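PDB 3S9V: abietadiene synthase, chloroplastic from Abies grandis, which belongs to the terpene synthase family as a predominantly helical chloroplast enzyme whose C-terminal half includes the family's metal-binding domain. Local coordinates for residues Q124-K127 / G128-F132; R524-Y527 / T528-N532; G578-N581 / T582-I586. All blocks are in the same frame, centred on the assembly; numbering follows the deposited sequence.

Interaction 1: residues Q124-K127 / G128-F132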
loop_
_atom_site.group_PDB
_atom_site.type_symbol
_atom_site.label_atom_id
_atom_site.label_comp_id
_atom_site.label_asym_id
_atom_site.label_seq_id
_atom_site.Cartn_x
_atom_site.Cartn_y
_atom_site.Cartn_z
ATOM N N GLN A 124 -17.141 -9.115 -42.576
ATOM C CA GLN A 124 -16.823 -8.545 -41.268
ATOM C C GLN A 124 -17.090 -7.041 -41.256
ATOM O O GLN A 124 -17.621 -6.504 -40.285
ATOM C CB GLN A 124 -15.363 -8.811 -40.879
ATOM C CG GLN A 124 -15.052 -10.270 -40.617
ATOM C CD GLN A 124 -14.451 -10.960 -41.823
ATOM O OE1 GLN A 124 -14.856 -10.711 -42.959
ATOM N NE2 GLN A 124 -13.485 -11.840 -41.581
ATOM N N VAL A 125 -16.728 -6.362 -42.337
ATOM C CA VAL A 125 -16.959 -4.930 -42.405
ATOM C C VAL A 125 -18.449 -4.651 -42.291
ATOM O O VAL A 125 -18.856 -3.744 -41.571
ATOM C CB VAL A 125 -16.417 -4.325 -43.714
ATOM C CG1 VAL A 125 -16.944 -2.913 -43.889
ATOM C CG2 VAL A 125 -14.901 -4.302 -43.678
ATOM N N GLN A 126 -19.266 -5.439 -42.988
ATOM C CA GLN A 126 -20.713 -5.242 -42.932
ATOM C C GLN A 126 -21.271 -5.472 -41.520
ATOM O O GLN A 126 -22.084 -4.679 -41.034
ATOM C CB GLN A 126 -21.423 -6.156 -43.937
ATOM C CG GLN A 126 -22.919 -5.877 -44.078
ATOM C CD GLN A 126 -23.231 -4.384 -44.175
ATOM O OE1 GLN A 126 -22.507 -3.622 -44.825
ATOM N NE2 GLN A 126 -24.318 -3.964 -43.535
ATOM N N LYS A 127 -20.843 -6.555 -40.867
ATOM C CA LYS A 127 -21.301 -6.835 -39.506
ATOM C C LYS A 127 -20.833 -5.729 -38.552
ATOM O O LYS A 127 -21.532 -5.382 -37.595
ATOM C CB LYS A 127 -20.758 -8.179 -39.010
ATOM C CG LYS A 127 -21.436 -9.389 -39.600
ATOM C CD LYS A 127 -20.796 -10.662 -39.078
ATOM C CE LYS A 127 -21.465 -11.890 -39.670
ATOM N NZ LYS A 127 -20.868 -13.148 -39.143
ATOM N N GLY A 128 -19.643 -5.194 -38.814
ATOM C CA GLY A 128 -19.105 -4.136 -37.981
ATOM C C GLY A 128 -19.929 -2.877 -38.139
ATOM O O GLY A 128 -20.241 -2.201 -37.159
ATOM N N ILE A 129 -20.292 -2.570 -39.380
ATOM C CA ILE A 129 -21.098 -1.391 -39.669
ATOM C C ILE A 129 -22.417 -1.462 -38.914
ATOM O O ILE A 129 -22.842 -0.482 -38.294
ATOM C CB ILE A 129 -21.383 -1.254 -41.186
ATOM C CG1 ILE A 129 -20.129 -0.751 -41.901
ATOM C CG2 ILE A 129 -22.535 -0.282 -41.427
ATOM C CD1 ILE A 129 -20.318 -0.530 -43.385
ATOM N N GLU A 130 -23.048 -2.631 -38.955
ATOM C CA GLU A 130 -24.321 -2.831 -38.276
ATOM C C GLU A 130 -24.167 -2.666 -36.777
ATOM O O GLU A 130 -24.999 -2.025 -36.134
ATOM C CB GLU A 130 -24.879 -4.214 -38.606
ATOM C CG GLU A 130 -24.903 -4.482 -40.105
ATOM C CD GLU A 130 -25.551 -5.802 -40.473
ATOM O OE1 GLU A 130 -25.442 -6.768 -39.687
ATOM O OE2 GLU A 130 -26.154 -5.875 -41.565
ATOM N N PHE A 131 -23.108 -3.235 -36.207
ATOM C CA PHE A 131 -22.903 -3.086 -34.771
ATOM C C PHE A 131 -22.712 -1.617 -34.441
ATOM O O PHE A 131 -23.347 -1.090 -33.535
ATOM C CB PHE A 131 -21.668 -3.834 -34.279
ATOM C CG PHE A 131 -21.310 -3.491 -32.860
ATOM C CD1 PHE A 131 -21.962 -4.108 -31.799
ATOM C CD2 PHE A 131 -20.388 -2.484 -32.583
ATOM C CE1 PHE A 131 -21.708 -3.727 -30.490
ATOM C CE2 PHE A 131 -20.130 -2.097 -31.276
ATOM C CZ PHE A 131 -20.789 -2.717 -30.227
ATOM N N PHE A 132 -21.825 -0.962 -35.180
ATOM C CA PHE A 132 -21.547 0.448 -34.946
ATOM C C PHE A 132 -22.820 1.283 -34.995
ATOM O O PHE A 132 -23.008 2.177 -34.174
ATOM C CB PHE A 132 -20.533 0.967 -35.970
ATOM C CG PHE A 132 -20.237 2.441 -35.841
ATOM C CD1 PHE A 132 -21.122 3.392 -36.337
ATOM C CD2 PHE A 132 -19.076 2.877 -35.218
ATOM C CE1 PHE A 132 -20.853 4.752 -36.213
ATOM C CE2 PHE A 132 -18.799 4.232 -35.088
ATOM C CZ PHE A 132 -19.686 5.170 -35.585
#
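Q126 and E130, one helical turn apart, cross at about a right angle on the outer side of helix 122-136. The glutamine sends CG off anti to its backbone nitrogen (chi1 -172°) and then bends at chi2, which brings its amide round toward the next turn. E130 runs out extended, its carboxylate turned 87° from the amide plane. Between these nearly perpendicular groups NE2 of Q126 reaches OE2 of E130 at 3.3 Å, a straight but weak hydrogen bond. The stem of the glutamate lies close to the backbone as well, with CG 3.0 Å from Q126 O, the carbonyl that also takes the E130 amide.

Round the helix from this polar pair, V125 and I129 slant across one another and meet through CG1 of V125 and CD1 of I129 at 4.2 Å, a loose apolar touch. CG1 of I129 sits nearer to the main chain, 3.3 Å from V125 O. V125 also packs on I112 and L115 of helix 101-117, while F131 lies against R104 and T108 of that helix. Beneath both pairs the carbonyls of Q124 to K127 accept the amides of G128 to F131 in turn. This is the i to i+4 pattern of an amphipathic alpha-helix in an all-helical bundle, here probably the gamma domain of plant terpene synthases.

Interaction 2: residues R524-Y527 / T528-N532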
loop_
_atom_site.group_PDB
_atom_site.type_symbol
_atom_site.label_atom_id
_atom_site.label_comp_id
_atom_site.label_asym_id
_atom_site.label_seq_id
_atom_site.Cartn_x
_atom_site.Cartn_y
_atom_site.Cartn_z
ATOM N N ARG A 524 4.870 -15.038 20.162
ATOM C CA ARG A 524 3.548 -14.475 20.428
ATOM C C ARG A 524 3.108 -14.758 21.868
ATOM O O ARG A 524 2.536 -13.892 22.551
ATOM C CB ARG A 524 2.509 -15.070 19.474
ATOM C CG ARG A 524 2.547 -14.522 18.060
ATOM C CD ARG A 524 1.254 -14.864 17.339
ATOM N NE ARG A 524 1.202 -16.266 16.926
ATOM C CZ ARG A 524 1.904 -16.772 15.914
ATOM N NH1 ARG A 524 2.715 -15.990 15.205
ATOM N NH2 ARG A 524 1.792 -18.056 15.603
ATOM N N GLU A 525 3.380 -15.981 22.319
ATOM C CA GLU A 525 3.006 -16.408 23.662
ATOM C C GLU A 525 3.728 -15.563 24.703
ATOM O O GLU A 525 3.100 -14.968 25.583
ATOM C CB GLU A 525 3.359 -17.887 23.864
ATOM C CG GLU A 525 2.986 -18.455 25.228
ATOM C CD GLU A 525 3.799 -19.697 25.580
ATOM O OE1 GLU A 525 3.869 -20.622 24.743
ATOM O OE2 GLU A 525 4.370 -19.747 26.693
ATOM N N VAL A 526 5.049 -15.509 24.590
ATOM C CA VAL A 526 5.861 -14.751 25.525
ATOM C C VAL A 526 5.566 -13.255 25.464
ATOM O O VAL A 526 5.662 -12.565 26.466
ATOM C CB VAL A 526 7.365 -14.992 25.277
ATOM C CG1 VAL A 526 8.189 -14.198 26.279
ATOM C CG2 VAL A 526 7.676 -16.484 25.399
ATOM N N TYR A 527 5.200 -12.768 24.288
ATOM C CA TYR A 527 4.879 -11.356 24.105
ATOM C C TYR A 527 3.608 -11.071 24.903
ATOM O O TYR A 527 3.516 -10.088 25.640
ATOM C CB TYR A 527 4.647 -11.074 22.611
ATOM C CG TYR A 527 4.486 -9.621 22.244
ATOM C CD1 TYR A 527 3.398 -8.881 22.694
ATOM C CD2 TYR A 527 5.426 -8.986 21.433
ATOM C CE1 TYR A 527 3.247 -7.542 22.346
ATOM C CE2 TYR A 527 5.286 -7.656 21.079
ATOM C CZ TYR A 527 4.193 -6.936 21.538
ATOM O OH TYR A 527 4.051 -5.612 21.181
ATOM N N THR A 528 2.633 -11.957 24.752
ATOM C CA THR A 528 1.359 -11.828 25.435
ATOM C C THR A 528 1.478 -11.899 26.957
ATOM O O THR A 528 0.897 -11.074 27.668
ATOM C CB THR A 528 0.395 -12.918 24.955
ATOM O OG1 THR A 528 0.201 -12.780 23.540
ATOM C CG2 THR A 528 -0.942 -12.809 25.684
ATOM N N LYS A 529 2.218 -12.884 27.458
ATOM C CA LYS A 529 2.389 -13.027 28.898
ATOM C C LYS A 529 3.142 -11.840 29.478
ATOM O O LYS A 529 2.755 -11.291 30.509
ATOM C CB LYS A 529 3.120 -14.329 29.223
ATOM C CG LYS A 529 2.218 -15.554 29.088
ATOM C CD LYS A 529 2.996 -16.853 29.179
ATOM C CE LYS A 529 2.068 -18.046 28.976
ATOM N NZ LYS A 529 2.812 -19.337 28.910
ATOM N N THR A 530 4.211 -11.437 28.803
ATOM C CA THR A 530 5.005 -10.310 29.263
ATOM C C THR A 530 4.199 -9.012 29.255
ATOM O O THR A 530 4.290 -8.225 30.191
ATOM C CB THR A 530 6.261 -10.141 28.404
ATOM O OG1 THR A 530 6.919 -11.412 28.280
ATOM C CG2 THR A 530 7.212 -9.161 29.057
ATOM N N SER A 531 3.406 -8.791 28.208
ATOM C CA SER A 531 2.580 -7.586 28.128
ATOM C C SER A 531 1.548 -7.589 29.249
ATOM O O SER A 531 1.331 -6.573 29.910
ATOM C CB SER A 531 1.849 -7.509 26.786
ATOM O OG SER A 531 2.760 -7.418 25.712
ATOM N N ASN A 532 0.904 -8.734 29.459
ATOM C CA ASN A 532 -0.101 -8.845 30.509
ATOM C C ASN A 532 0.538 -8.524 31.857
ATOM O O ASN A 532 -0.071 -7.866 32.703
ATOM C CB ASN A 532 -0.705 -10.250 30.537
ATOM C CG ASN A 532 -2.185 -10.231 30.861
ATOM O OD1 ASN A 532 -2.604 -9.647 31.860
ATOM N ND2 ASN A 532 -2.988 -10.863 30.013
#
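Helix 521-541 of the metal-binding domain, which runs into the aspartate-rich DDLYD sequence of the family, carries along this stretch hydroxyls that fold back onto its own carbonyls: T528 onto R524 and S531 onto Y527. OG1 of T528 lies 2.8 Å from R524 O, and the amide of T528 reaches the same oxygen from the opposite face of the carbonyl plane. S531 repeats the arrangement, its OG 2.8 Å from Y527 O and 37° above that plane, with its amide again on the other face. In each case the hydroxyl stands anti to its own carbonyl carbon (chi1 -63° in S531), which swings it toward the preceding turn. T530 OG1 points to V526 O in the same way, but the modelled distance is improbably short and the bond's geometry doubtful. The S531 hydroxyl comes obliquely to the Y527 ring, 3.4 Å from CE1; the phenol OH of that ring goes to T750.

On another side of the helix K529 extends fully and slants across E525. Its NZ meets OE2 of E525 at 2.7 Å from above the carboxylate plane, forming a salt bridge. The same lysine makes a cation-pi contact with W488, and OE1 of E525 pairs with K522. R524 turns away to E481.

With two donors on each of two carbonyls, the hydroxyls of T528 and S531 spend their protons on carbonyls of their own helix, and E525, lying between two lysines, is probably held in its charged form.

Interaction 3: residues G578-N581 / T582-I586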
loop_
_atom_site.group_PDB
_atom_site.type_symbol
_atom_site.label_atom_id
_atom_site.label_comp_id
_atom_site.label_asym_id
_atom_site.label_seq_id
_atom_site.Cartn_x
_atom_site.Cartn_y
_atom_site.Cartn_z
ATOM N N GLY A 578 2.965 -15.717 40.824
ATOM C CA GLY A 578 2.641 -15.912 39.422
ATOM C C GLY A 578 3.761 -15.372 38.542
ATOM O O GLY A 578 4.192 -16.031 37.599
ATOM N N PHE A 579 4.239 -14.173 38.862
ATOM C CA PHE A 579 5.321 -13.538 38.114
ATOM C C PHE A 579 6.537 -14.462 38.085
ATOM O O PHE A 579 7.093 -14.740 37.026
ATOM C CB PHE A 579 5.691 -12.200 38.774
ATOM C CG PHE A 579 6.808 -11.454 38.085
ATOM C CD1 PHE A 579 6.567 -10.712 36.937
ATOM C CD2 PHE A 579 8.101 -11.474 38.605
ATOM C CE1 PHE A 579 7.593 -9.998 36.318
ATOM C CE2 PHE A 579 9.136 -10.764 37.990
ATOM C CZ PHE A 579 8.880 -10.025 36.846
ATOM N N TYR A 580 6.936 -14.931 39.264
ATOM C CA TYR A 580 8.079 -15.828 39.443
ATOM C C TYR A 580 7.914 -17.162 38.695
ATOM O O TYR A 580 8.839 -17.630 38.027
ATOM C CB TYR A 580 8.277 -16.072 40.948
ATOM C CG TYR A 580 9.359 -17.059 41.361
ATOM C CD1 TYR A 580 9.036 -18.368 41.740
ATOM C CD2 TYR A 580 10.690 -16.659 41.462
ATOM C CE1 TYR A 580 10.016 -19.251 42.220
ATOM C CE2 TYR A 580 11.674 -17.530 41.936
ATOM C CZ TYR A 580 11.330 -18.822 42.316
ATOM O OH TYR A 580 12.309 -19.668 42.798
ATOM N N ASN A 581 6.741 -17.774 38.803
ATOM C CA ASN A 581 6.515 -19.042 38.119
ATOM C C ASN A 581 6.532 -18.862 36.600
ATOM O O ASN A 581 7.111 -19.667 35.873
ATOM C CB ASN A 581 5.183 -19.663 38.553
ATOM C CG ASN A 581 5.178 -20.067 40.016
ATOM O OD1 ASN A 581 6.226 -20.360 40.590
ATOM N ND2 ASN A 581 3.993 -20.097 40.623
ATOM N N THR A 582 5.896 -17.799 36.125
ATOM C CA THR A 582 5.852 -17.534 34.702
ATOM C C THR A 582 7.246 -17.296 34.134
ATOM O O THR A 582 7.620 -17.906 33.134
ATOM C CB THR A 582 4.973 -16.319 34.386
ATOM O OG1 THR A 582 3.603 -16.639 34.649
ATOM C CG2 THR A 582 5.124 -15.916 32.934
ATOM N N PHE A 583 8.036 -16.441 34.771
ATOM C CA PHE A 583 9.349 -16.180 34.216
ATOM C C PHE A 583 10.432 -17.225 34.414
ATOM O O PHE A 583 11.430 -17.210 33.694
ATOM C CB PHE A 583 9.827 -14.794 34.624
ATOM C CG PHE A 583 9.106 -13.699 33.900
ATOM C CD1 PHE A 583 7.961 -13.119 34.444
ATOM C CD2 PHE A 583 9.515 -13.310 32.623
ATOM C CE1 PHE A 583 7.228 -12.172 33.722
ATOM C CE2 PHE A 583 8.788 -12.366 31.893
ATOM C CZ PHE A 583 7.641 -11.798 32.443
ATOM N N ASN A 584 10.261 -18.130 35.373
ATOM C CA ASN A 584 11.250 -19.188 35.537
ATOM C C ASN A 584 11.048 -20.079 34.313
ATOM O O ASN A 584 11.992 -20.673 33.790
ATOM C CB ASN A 584 11.008 -20.004 36.809
ATOM C CG ASN A 584 11.726 -19.437 38.010
ATOM O OD1 ASN A 584 12.798 -18.827 37.888
ATOM N ND2 ASN A 584 11.156 -19.651 39.186
ATOM N N ASP A 585 9.795 -20.146 33.869
ATOM C CA ASP A 585 9.404 -20.926 32.703
ATOM C C ASP A 585 10.033 -20.300 31.460
ATOM O O ASP A 585 10.763 -20.966 30.725
ATOM C CB ASP A 585 7.875 -20.930 32.581
ATOM C CG ASP A 585 7.381 -21.699 31.365
ATOM O OD1 ASP A 585 6.146 -21.782 31.178
ATOM O OD2 ASP A 585 8.218 -22.221 30.597
ATOM N N ILE A 586 9.745 -19.018 31.236
ATOM C CA ILE A 586 10.290 -18.272 30.103
ATOM C C ILE A 586 11.820 -18.287 30.145
ATOM O O ILE A 586 12.478 -18.315 29.109
ATOM C CB ILE A 586 9.763 -16.813 30.118
ATOM C CG1 ILE A 586 8.309 -16.800 29.655
ATOM C CG2 ILE A 586 10.631 -15.902 29.249
ATOM C CD1 ILE A 586 7.640 -15.448 29.753
#
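Aromatic contacts come first: F579 and F583 meet obliquely, their centroids 4.8 Å apart and their planes at 47°. CD1 of F583 lies over one face of F579, offset toward its rim, and CE1 of one ring approaches CE1 of the other at 3.4 Å. The CD1 corner of F583 also turns its edge to the backbone, with F579 O lying in the ring plane 3.2 Å from CD1. W606 meets both rings edge-to-face.

An amide-on-ring contact occupies a different side of helix 570-594. CG of Y580 is anti to the backbone nitrogen (chi1 176°), which places the ring alongside N584, and ND2 of N584 sits over the middle of its face, 3.2 Å above the plane. Amide and ring planes are 74° apart, so the amide is presented steeply, nitrogen first. The other end of that amide, OD1, is held by W560 NE1, which probably helps to fix its rotation.

Among the hydrogen bonds, T582 gives two to G578 O: the amide from one face of the carbonyl plane and OG1, at 3.1 Å, from the other. The helix is less regular one turn on, where D585 N makes a weak bond to N581 O at 3.4 Å and another weak one to T582 O.

Taken together, the W560 bond is consistent with the nitrogen end of N584 being turned to the Y580 ring, whose pi face probably offers the amide hydrogens partial electrostatic compensation.

How the interactions relate
Read from the N terminus, the three contacts come in series; none nests in or crosses another. Each joins successive turns of a single helix, so none closes a loop. Interaction 1 belongs to helix 122-136 and stands apart, its centre about 70 Å from that of interaction 2 and on the opposite side of the chain's centre. Interactions 2 and 3 share the metal-binding domain, with centres about 12 Å apart. There helix 521-541 and helix 570-594 touch directly, V526 CG1 lying 3.7 Å from I586 CD1, while T530 packs near F583. Helix 641-648 borders both, through I647, and W488 is a partner of K529 and, weakly, of T582.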